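Local coordinates for uncharacterized protein lp_2219 (Lactobacillus plantarum, PDB 3HFQ) that is of unknown function but folds as a seven-bladed beta-propeller of the lactonase family, so it may act on a sugar-derived lactone, at residues A[1-7]-A[19-25]; A[102-108]-A[141-146]; A[239-244]-A[256-261]. The protein carries 1 engineered substitution. All coordinates share one frame; numbering follows the deposited sequence.

Interaction 1 (A[1-7]-A[19-25])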
loop_
_atom_site.group_PDB
_atom_site.type_symbol
_atom_site.label_atom_id
_atom_site.label_comp_id
_atom_site.label_asym_id
_atom_site.label_seq_id
_atom_site.Cartn_x
_atom_site.Cartn_y
_atom_site.Cartn_z
HETATM N N MSE A 1 -24.614 -6.691 -5.375
HETATM C CA MSE A 1 -24.352 -6.894 -3.924
HETATM C C MSE A 1 -23.676 -5.657 -3.336
HETATM O O MSE A 1 -23.267 -4.758 -4.070
HETATM C CB MSE A 1 -23.457 -8.119 -3.714
HETATM C CG MSE A 1 -22.029 -7.945 -4.204
HETATM SE SE MSE A 1 -20.971 -9.536 -3.908
HETATM C CE MSE A 1 -20.684 -9.350 -2.007
ATOM N N GLN A 2 -23.558 -5.622 -2.013
ATOM C CA GLN A 2 -22.931 -4.499 -1.328
ATOM C C GLN A 2 -21.582 -4.918 -0.746
ATOM O O GLN A 2 -21.487 -5.927 -0.050
ATOM C CB GLN A 2 -23.834 -3.990 -0.199
ATOM C CG GLN A 2 -25.242 -3.606 -0.632
ATOM C CD GLN A 2 -26.086 -3.093 0.524
ATOM O OE1 GLN A 2 -26.141 -3.708 1.591
ATOM N NE2 GLN A 2 -26.757 -1.964 0.314
ATOM N N GLU A 3 -20.545 -4.141 -1.041
ATOM C CA GLU A 3 -19.208 -4.425 -0.538
ATOM C C GLU A 3 -18.695 -3.238 0.262
ATOM O O GLU A 3 -18.671 -2.107 -0.222
ATOM C CB GLU A 3 -18.255 -4.732 -1.692
ATOM C CG GLU A 3 -18.617 -6.006 -2.447
ATOM C CD GLU A 3 -17.660 -6.304 -3.579
ATOM O OE1 GLU A 3 -17.419 -5.397 -4.403
ATOM O OE2 GLU A 3 -17.157 -7.447 -3.647
ATOM N N ARG A 4 -18.281 -3.519 1.491
ATOM C CA ARG A 4 -17.783 -2.507 2.409
ATOM C C ARG A 4 -16.337 -2.127 2.117
ATOM O O ARG A 4 -15.502 -2.989 1.828
ATOM C CB ARG A 4 -17.904 -3.031 3.840
ATOM C CG ARG A 4 -17.621 -2.011 4.915
ATOM C CD ARG A 4 -17.777 -2.668 6.272
ATOM N NE ARG A 4 -17.638 -1.726 7.373
ATOM C CZ ARG A 4 -17.686 -2.078 8.651
ATOM N NH1 ARG A 4 -17.868 -3.349 8.977
ATOM N NH2 ARG A 4 -17.555 -1.163 9.601
ATOM N N ILE A 5 -16.054 -0.830 2.206
ATOM C CA ILE A 5 -14.721 -0.296 1.948
ATOM C C ILE A 5 -14.327 0.662 3.068
ATOM O O ILE A 5 -15.165 1.418 3.559
ATOM C CB ILE A 5 -14.680 0.526 0.640
ATOM C CG1 ILE A 5 -15.285 -0.270 -0.512
ATOM C CG2 ILE A 5 -13.246 0.931 0.330
ATOM C CD1 ILE A 5 -15.490 0.558 -1.776
ATOM N N LEU A 6 -13.057 0.627 3.464
ATOM C CA LEU A 6 -12.552 1.524 4.496
ATOM C C LEU A 6 -11.578 2.493 3.835
ATOM O O LEU A 6 -10.800 2.103 2.962
ATOM C CB LEU A 6 -11.838 0.740 5.603
ATOM C CG LEU A 6 -12.667 -0.317 6.338
ATOM C CD1 LEU A 6 -11.854 -0.886 7.502
ATOM C CD2 LEU A 6 -13.968 0.306 6.844
ATOM N N PHE A 7 -11.624 3.756 4.248
ATOM C CA PHE A 7 -10.755 4.781 3.684
ATOM C C PHE A 7 -9.806 5.376 4.719
ATOM O O PHE A 7 -10.247 5.886 5.751
ATOM C CB PHE A 7 -11.595 5.919 3.097
ATOM C CG PHE A 7 -12.478 5.505 1.953
ATOM C CD1 PHE A 7 -11.930 5.162 0.718
ATOM C CD2 PHE A 7 -13.862 5.486 2.101
ATOM C CE1 PHE A 7 -12.751 4.810 -0.352
ATOM C CE2 PHE A 7 -14.691 5.137 1.037
ATOM C CZ PHE A 7 -14.134 4.800 -0.191
ATOM N N TYR A 19 -12.840 6.601 7.350
ATOM C CA TYR A 19 -14.201 6.592 6.829
ATOM C C TYR A 19 -14.551 5.224 6.268
ATOM O O TYR A 19 -13.677 4.377 6.075
ATOM C CB TYR A 19 -14.380 7.663 5.740
ATOM C CG TYR A 19 -14.261 9.080 6.264
ATOM C CD1 TYR A 19 -13.010 9.651 6.495
ATOM C CD2 TYR A 19 -15.397 9.824 6.591
ATOM C CE1 TYR A 19 -12.888 10.925 7.044
ATOM C CE2 TYR A 19 -15.287 11.103 7.145
ATOM C CZ TYR A 19 -14.028 11.645 7.369
ATOM O OH TYR A 19 -13.897 12.898 7.917
ATOM N N GLN A 20 -15.838 5.010 6.019
ATOM C CA GLN A 20 -16.291 3.742 5.471
ATOM C C GLN A 20 -17.357 3.989 4.418
ATOM O O GLN A 20 -18.137 4.938 4.511
ATOM C CB GLN A 20 -16.819 2.831 6.588
ATOM C CG GLN A 20 -18.137 3.253 7.228
ATOM C CD GLN A 20 -18.470 2.420 8.456
ATOM O OE1 GLN A 20 -18.192 1.219 8.499
ATOM N NE2 GLN A 20 -19.077 3.051 9.456
ATOM N N GLY A 21 -17.369 3.141 3.399
ATOM C CA GLY A 21 -18.340 3.297 2.339
ATOM C C GLY A 21 -18.829 1.967 1.817
ATOM O O GLY A 21 -18.500 0.906 2.353
ATOM N N THR A 22 -19.615 2.032 0.751
ATOM C CA THR A 22 -20.176 0.841 0.148
ATOM C C THR A 22 -20.087 0.910 -1.368
ATOM O O THR A 22 -20.330 1.957 -1.969
ATOM C CB THR A 22 -21.659 0.689 0.532
ATOM O OG1 THR A 22 -21.779 0.631 1.959
ATOM C CG2 THR A 22 -22.247 -0.575 -0.084
ATOM N N LEU A 23 -19.713 -0.210 -1.975
ATOM C CA LEU A 23 -19.651 -0.317 -3.426
ATOM C C LEU A 23 -20.819 -1.231 -3.790
ATOM O O LEU A 23 -20.857 -2.394 -3.382
ATOM C CB LEU A 23 -18.317 -0.937 -3.871
ATOM C CG LEU A 23 -18.195 -1.523 -5.289
ATOM C CD1 LEU A 23 -18.834 -0.608 -6.315
ATOM C CD2 LEU A 23 -16.720 -1.747 -5.610
ATOM N N ASP A 24 -21.791 -0.690 -4.518
ATOM C CA ASP A 24 -22.962 -1.456 -4.931
ATOM C C ASP A 24 -22.658 -1.985 -6.337
ATOM O O ASP A 24 -22.634 -1.225 -7.302
ATOM C CB ASP A 24 -24.196 -0.553 -4.963
ATOM C CG ASP A 24 -25.492 -1.329 -5.134
ATOM O OD1 ASP A 24 -25.551 -2.203 -6.026
ATOM O OD2 ASP A 24 -26.459 -1.052 -4.389
ATOM N N THR A 25 -22.418 -3.289 -6.449
ATOM C CA THR A 25 -22.065 -3.940 -7.725
ATOM C C THR A 25 -23.156 -3.928 -8.800
ATOM O O THR A 25 -22.841 -4.031 -10.001
ATOM C CB THR A 25 -21.648 -5.403 -7.470
ATOM O OG1 THR A 25 -22.729 -6.113 -6.855
ATOM C CG2 THR A 25 -20.434 -5.464 -6.561
HETATM O O HOH W 1 -26.589 -4.611 -5.006
HETATM O O HOH W 2 -26.027 -0.216 -1.806
#

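Interaction 2 (A[102-108]-A[141-146]). With PO4 (phosphate ion), chain C.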
loop_
_atom_site.group_PDB
_atom_site.type_symbol
_atom_site.label_atom_id
_atom_site.label_comp_id
_atom_site.label_asym_id
_atom_site.label_seq_id
_atom_site.Cartn_x
_atom_site.Cartn_y
_atom_site.Cartn_z
ATOM N N SER A 102 5.022 -2.592 10.494
ATOM C CA SER A 102 4.834 -1.209 10.080
ATOM C C SER A 102 6.145 -0.646 9.551
ATOM O O SER A 102 7.231 -1.082 9.954
ATOM C CB SER A 102 4.313 -0.345 11.240
ATOM O OG SER A 102 5.195 -0.344 12.345
ATOM N N ALA A 103 6.030 0.312 8.637
ATOM C CA ALA A 103 7.188 0.959 8.026
ATOM C C ALA A 103 7.160 2.443 8.353
ATOM O O ALA A 103 6.120 3.082 8.218
ATOM C CB ALA A 103 7.146 0.768 6.518
ATOM N N ASN A 104 8.291 3.002 8.772
ATOM C CA ASN A 104 8.322 4.424 9.091
ATOM C C ASN A 104 9.250 5.166 8.141
ATOM O O ASN A 104 10.461 4.953 8.131
ATOM C CB ASN A 104 8.763 4.653 10.538
ATOM C CG ASN A 104 8.486 6.071 11.007
ATOM O OD1 ASN A 104 8.951 7.043 10.404
ATOM N ND2 ASN A 104 7.725 6.198 12.084
ATOM N N TYR A 105 8.658 6.049 7.352
ATOM C CA TYR A 105 9.375 6.832 6.356
ATOM C C TYR A 105 10.464 7.732 6.922
ATOM O O TYR A 105 11.638 7.584 6.591
ATOM C CB TYR A 105 8.365 7.669 5.573
ATOM C CG TYR A 105 8.934 8.394 4.373
ATOM C CD1 TYR A 105 9.578 9.625 4.511
ATOM C CD2 TYR A 105 8.793 7.863 3.096
ATOM C CE1 TYR A 105 10.075 10.306 3.396
ATOM C CE2 TYR A 105 9.284 8.531 1.978
ATOM C CZ TYR A 105 9.915 9.751 2.132
ATOM O OH TYR A 105 10.384 10.406 1.014
ATOM N N HIS A 106 10.067 8.660 7.781
ATOM C CA HIS A 106 11.000 9.614 8.365
ATOM C C HIS A 106 12.078 9.004 9.265
ATOM O O HIS A 106 13.227 9.445 9.237
ATOM C CB HIS A 106 10.201 10.675 9.121
ATOM C CG HIS A 106 9.122 11.310 8.295
ATOM N ND1 HIS A 106 9.392 12.201 7.276
ATOM C CD2 HIS A 106 7.779 11.149 8.310
ATOM C CE1 HIS A 106 8.258 12.562 6.701
ATOM N NE2 HIS A 106 7.263 11.938 7.309
ATOM N N LYS A 107 11.723 7.990 10.051
ATOM C CA LYS A 107 12.687 7.353 10.951
ATOM C C LYS A 107 13.589 6.322 10.274
ATOM O O LYS A 107 14.672 6.017 10.778
ATOM C CB LYS A 107 11.966 6.666 12.113
ATOM C CG LYS A 107 11.267 7.596 13.084
ATOM C CD LYS A 107 10.625 6.775 14.199
ATOM C CE LYS A 107 10.324 7.613 15.422
ATOM N NZ LYS A 107 9.834 6.762 16.544
ATOM N N GLY A 108 13.133 5.779 9.147
ATOM C CA GLY A 108 13.913 4.780 8.430
ATOM C C GLY A 108 13.892 3.450 9.160
ATOM O O GLY A 108 14.889 2.725 9.202
ATOM N N SER A 141 17.439 7.186 5.122
ATOM C CA SER A 141 16.642 5.975 4.966
ATOM C C SER A 141 15.164 6.294 5.111
ATOM O O SER A 141 14.762 7.003 6.033
ATOM C CB SER A 141 17.035 4.929 6.010
ATOM O OG SER A 141 16.123 3.845 5.988
ATOM N N HIS A 142 14.359 5.754 4.201
ATOM C CA HIS A 142 12.918 5.966 4.208
ATOM C C HIS A 142 12.207 4.645 3.894
ATOM O O HIS A 142 12.029 4.293 2.733
ATOM C CB HIS A 142 12.548 7.025 3.162
ATOM C CG HIS A 142 13.112 8.386 3.452
ATOM N ND1 HIS A 142 13.565 9.232 2.458
ATOM C CD2 HIS A 142 13.271 9.058 4.616
ATOM C CE1 HIS A 142 13.976 10.365 3.003
ATOM N NE2 HIS A 142 13.809 10.286 4.309
ATOM N N ILE A 143 11.811 3.914 4.934
ATOM C CA ILE A 143 11.127 2.636 4.748
ATOM C C ILE A 143 9.670 2.913 4.392
ATOM O O ILE A 143 9.000 3.690 5.067
ATOM C CB ILE A 143 11.206 1.771 6.032
ATOM C CG1 ILE A 143 12.666 1.619 6.468
ATOM C CG2 ILE A 143 10.619 0.393 5.768
ATOM C CD1 ILE A 143 13.574 0.997 5.405
ATOM N N HIS A 144 9.169 2.267 3.343
ATOM C CA HIS A 144 7.800 2.525 2.902
ATOM C C HIS A 144 6.927 1.288 2.726
ATOM O O HIS A 144 5.752 1.398 2.359
ATOM C CB HIS A 144 7.841 3.283 1.573
ATOM C CG HIS A 144 6.815 4.365 1.461
ATOM N ND1 HIS A 144 5.494 4.177 1.805
ATOM C CD2 HIS A 144 6.921 5.653 1.059
ATOM C CE1 HIS A 144 4.831 5.304 1.624
ATOM N NE2 HIS A 144 5.673 6.218 1.171
ATOM N N TYR A 145 7.487 0.113 2.986
ATOM C CA TYR A 145 6.735 -1.118 2.800
ATOM C C TYR A 145 7.335 -2.239 3.632
ATOM O O TYR A 145 8.555 -2.416 3.664
ATOM C CB TYR A 145 6.749 -1.476 1.303
ATOM C CG TYR A 145 6.042 -2.759 0.902
ATOM C CD1 TYR A 145 6.685 -3.994 0.990
ATOM C CD2 TYR A 145 4.744 -2.728 0.394
ATOM C CE1 TYR A 145 6.049 -5.170 0.575
ATOM C CE2 TYR A 145 4.098 -3.900 -0.018
ATOM C CZ TYR A 145 4.759 -5.114 0.073
ATOM O OH TYR A 145 4.130 -6.272 -0.328
ATOM N N THR A 146 6.465 -2.969 4.322
ATOM C CA THR A 146 6.864 -4.099 5.154
ATOM C C THR A 146 5.759 -5.144 5.042
ATOM O O THR A 146 4.757 -5.073 5.754
ATOM C CB THR A 146 7.006 -3.708 6.645
ATOM O OG1 THR A 146 5.799 -3.075 7.088
ATOM C CG2 THR A 146 8.184 -2.756 6.845
HETATM P P PO4 C . 5.471 9.130 -0.273
HETATM O O1 PO4 C . 5.324 10.672 -0.558
HETATM O O2 PO4 C . 4.472 8.326 -1.187
HETATM O O3 PO4 C . 6.951 8.674 -0.575
HETATM O O4 PO4 C . 5.133 8.839 1.240
#

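Interaction 3 (A[239-244]-A[256-261]). With PO4 (phosphate ion), chain C.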
loop_
_atom_site.group_PDB
_atom_site.type_symbol
_atom_site.label_atom_id
_atom_site.label_comp_id
_atom_site.label_asym_id
_atom_site.label_seq_id
_atom_site.Cartn_x
_atom_site.Cartn_y
_atom_site.Cartn_z
ATOM N N HIS A 239 6.290 16.871 -12.588
ATOM C CA HIS A 239 6.382 16.015 -11.409
ATOM C C HIS A 239 5.451 14.811 -11.450
ATOM O O HIS A 239 4.287 14.917 -11.829
ATOM C CB HIS A 239 6.098 16.831 -10.137
ATOM C CG HIS A 239 6.035 16.007 -8.882
ATOM N ND1 HIS A 239 4.938 15.244 -8.542
ATOM C CD2 HIS A 239 6.941 15.827 -7.890
ATOM C CE1 HIS A 239 5.170 14.628 -7.395
ATOM N NE2 HIS A 239 6.376 14.964 -6.980
ATOM N N ASN A 240 5.986 13.653 -11.085
ATOM C CA ASN A 240 5.189 12.445 -11.019
ATOM C C ASN A 240 5.827 11.484 -10.045
ATOM O O ASN A 240 7.039 11.257 -10.078
ATOM C CB ASN A 240 5.055 11.740 -12.368
ATOM C CG ASN A 240 4.018 10.623 -12.325
ATOM O OD1 ASN A 240 2.816 10.882 -12.355
ATOM N ND2 ASN A 240 4.478 9.382 -12.219
ATOM N N GLY A 241 4.998 10.932 -9.171
ATOM C CA GLY A 241 5.476 9.970 -8.203
ATOM C C GLY A 241 4.545 8.775 -8.228
ATOM O O GLY A 241 3.375 8.899 -7.879
ATOM N N ALA A 242 5.041 7.623 -8.667
ATOM C CA ALA A 242 4.205 6.427 -8.694
ATOM C C ALA A 242 3.900 6.106 -7.230
ATOM O O ALA A 242 4.683 6.452 -6.347
ATOM C CB ALA A 242 4.948 5.277 -9.363
ATOM N N ALA A 243 2.772 5.455 -6.962
ATOM C CA ALA A 243 2.412 5.160 -5.577
ATOM C C ALA A 243 2.034 3.713 -5.282
ATOM O O ALA A 243 2.879 2.911 -4.879
ATOM C CB ALA A 243 1.279 6.094 -5.131
ATOM N N ALA A 244 0.758 3.387 -5.466
ATOM C CA ALA A 244 0.262 2.043 -5.195
ATOM C C ALA A 244 0.405 1.121 -6.393
ATOM O O ALA A 244 0.408 1.572 -7.537
ATOM C CB ALA A 244 -1.196 2.107 -4.764
ATOM N N VAL A 256 -0.909 0.450 -11.495
ATOM C CA VAL A 256 -0.107 1.364 -10.685
ATOM C C VAL A 256 -0.707 2.767 -10.766
ATOM O O VAL A 256 -1.233 3.161 -11.807
ATOM C CB VAL A 256 1.377 1.393 -11.152
ATOM C CG1 VAL A 256 1.487 1.961 -12.556
ATOM C CG2 VAL A 256 2.215 2.208 -10.177
ATOM N N SER A 257 -0.661 3.511 -9.662
ATOM C CA SER A 257 -1.201 4.865 -9.663
ATOM C C SER A 257 -0.081 5.894 -9.796
ATOM O O SER A 257 1.024 5.705 -9.280
ATOM C CB SER A 257 -2.019 5.125 -8.389
ATOM O OG SER A 257 -1.223 5.015 -7.222
ATOM N N ASN A 258 -0.380 6.981 -10.501
ATOM C CA ASN A 258 0.578 8.051 -10.739
ATOM C C ASN A 258 0.110 9.370 -10.129
ATOM O O ASN A 258 -0.964 9.866 -10.471
ATOM C CB ASN A 258 0.780 8.250 -12.247
ATOM C CG ASN A 258 1.461 7.065 -12.913
ATOM O OD1 ASN A 258 0.871 6.380 -13.752
ATOM N ND2 ASN A 258 2.704 6.819 -12.541
ATOM N N ARG A 259 0.914 9.930 -9.229
ATOM C CA ARG A 259 0.591 11.210 -8.600
ATOM C C ARG A 259 1.286 12.314 -9.386
ATOM O O ARG A 259 2.510 12.445 -9.351
ATOM C CB ARG A 259 1.072 11.231 -7.155
ATOM C CG ARG A 259 0.307 10.307 -6.235
ATOM C CD ARG A 259 0.999 10.223 -4.889
ATOM N NE ARG A 259 2.277 9.520 -4.994
ATOM C CZ ARG A 259 3.064 9.241 -3.960
ATOM N NH1 ARG A 259 2.706 9.615 -2.738
ATOM N NH2 ARG A 259 4.198 8.571 -4.144
ATOM N N GLY A 260 0.491 13.112 -10.087
ATOM C CA GLY A 260 1.028 14.180 -10.912
ATOM C C GLY A 260 0.357 14.026 -12.263
ATOM O O GLY A 260 -0.409 14.889 -12.686
ATOM N N TYR A 261 0.639 12.919 -12.942
ATOM C CA TYR A 261 0.010 12.653 -14.231
ATOM C C TYR A 261 -1.424 12.237 -13.901
ATOM O O TYR A 261 -2.313 12.246 -14.756
ATOM C CB TYR A 261 0.744 11.524 -14.969
ATOM C CG TYR A 261 0.330 11.375 -16.417
ATOM C CD1 TYR A 261 0.443 12.444 -17.306
ATOM C CD2 TYR A 261 -0.185 10.173 -16.896
ATOM C CE1 TYR A 261 0.047 12.318 -18.635
ATOM C CE2 TYR A 261 -0.583 10.037 -18.220
ATOM C CZ TYR A 261 -0.462 11.114 -19.085
ATOM O OH TYR A 261 -0.854 10.982 -20.394
HETATM P P PO4 C . 5.471 9.130 -0.273
HETATM O O1 PO4 C . 5.324 10.672 -0.558
HETATM O O2 PO4 C . 4.472 8.326 -1.187
HETATM O O3 PO4 C . 6.951 8.674 -0.575
HETATM O O4 PO4 C . 5.133 8.839 1.240
#

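Interaction 1 (A[1-7]-A[19-25])
Ile5 and Gly21 exchange two backbone hydrogen bonds in the middle of a beta hairpin, Gly21 N reaching Ile5 O at 2.8 Å. Strands 2-7 and 19-24 run antiparallel at 149°, with Glu3–Leu23 and Phe7–Tyr19 as the flanking hydrogen-bonded pairs. The blade is the one that shuts the seven-bladed beta-propeller: C-terminal strand 334-339 joins it beside strand 2-9, a Velcro closure. On the face carrying Ile5, Phe7 and Leu23, Ile5 CD1 rests on Leu23 CB at 3.8 Å, while Ile5 CG2 lies over one face of the Phe7 ring, toward its rim. Val301, Val303 and Phe299 of strand 299-304 cover this apolar layer. The opposite face is mostly polar, though Leu6 is buried there against Gln20 CB and Leu36. Arg4, its CG anti to the backbone N (chi1 -171°) and its chain extended, brings NH2 to Gln20 OE1 at 2.7 Å, in the plane of that carbonyl; NE adds a weak bond to the same oxygen. Gln20 NE2 in turn binds Gln73 O. Asp24 OD1 binds the backbone N of Thr26 and Ala27, and its OD2 accepts from a water that takes a hydrogen bond from Gln2 NE2 at 2.8 Å.

Interaction 2 (A[102-108]-A[141-146])
Tyr105 lies flat against His142 in an offset stack, ring planes only 6° apart and centroids at 4.2 Å. The histidine covers one face of the tyrosine twice over: its CB stands above the ring centre, a CH-pi contact 3.7 Å from the centroid, and its imidazole extends across the CE1 side toward the hydroxyl. Tyr105 reaches this place because its CG is anti to the backbone N (chi1 -172°), which swings the ring from the end of strand 102-104 toward segment 141-146. His144 meets the same tyrosine differently. Its ring stands almost perpendicular, CD2 coming near the plane of the Tyr105 ring at its edge, 3.5 Å from CD2 of Tyr105. Behind this aromatic cluster, Ala103 CB packs against both Ile143 CG2 at 3.6 Å and Thr146 CG2 at 3.7 Å, while Ile143 CG1 rests on the backbone of Gly108. The two strands, nearly antiparallel here, belong to successive blades of the beta-propeller, 143-148 being the first strand of its blade, and form no beta ladder; side-chain packing is joined by CA-H...O contacts such as His142 CA to Tyr105 O. Asp158 steadies the second segment from outside, accepting from His142 N and binding Ser141 OG. On the first, Asn104 OD1 accepts from Lys107 N in an Asx motif that holds the turn after the strand, while its ND2 donates to Thr86 O. His144 NE2 donates to phosphate O4 at 2.7 Å with an N-H...O angle of 157°, the oxygen lying at the ring edge. The blades thus adhere here by stacking and apolar packing, and where His144 meets Arg190 and Arg259 of other blades the chemistry is that of an anion site: the phosphate, probably from the crystallisation liquor, may mark where an anionic substrate group would bind.

Interaction 3 (A[239-244]-A[256-261])
Arg259 folds back across its partner strand and grips two successive carbonyls, those of Gly241 and Ala242. NE points at Gly241 O, 3.1 Å away and nearly straight (171°), with the oxygen in the guanidinium plane; the Arg259 backbone N reaches that same Gly241 O at 3.0 Å from the opposite face of its carbonyl plane. NH2 takes Ala242 O at 3.1 Å, less straight. Ala243 CB lies over one guanidinium face, toward its rim, 3.6 Å from Arg259 NE. A bend at chi3 (-69°) turns the group into this position, and its remaining edge goes to the phosphate, whose O2 accepts from NH1 at 2.7 Å and from NH2 at 3.0 Å. Glu206 forms a salt bridge to NH2, which probably helps fix the rotation of the guanidinium. Further along, Ala243 and Ala244 lie opposite Ser257 in a beta bulge: Ala243 N binds Ser257 O, while Ala244 N turns to Ser257 OG at 3.1 Å. That hydroxyl is also hydrogen-bonded to Pro288 O. The hairpin forms the two inner strands of its propeller blade. Strand 263-269 continues the sheet outward from 253-259, its Ala265 and Phe267 touching Val256, and strand 290-293 of the next blade sets Phe291 against Ala244 and Ser257.

Following the chain from the N terminus, interaction 1 closes first, a short hairpin in the blade that the C-terminal strand later completes. Interaction 2 comes next and closes a longer loop, with 32 residues between its segments, that joins one blade to its successor. Interaction 3 is again a hairpin, two blades further on. The three follow in series; none encloses or crosses another. Interactions 1 and 2 lie on opposite sides of the chain's centre, their centres 29 Å apart. Interactions 2 and 3 do not touch, their nearest atoms being about 6 Å apart, yet they share the phosphate, which His144 and Arg259 approach from separate blades, with Arg190 from the blade between.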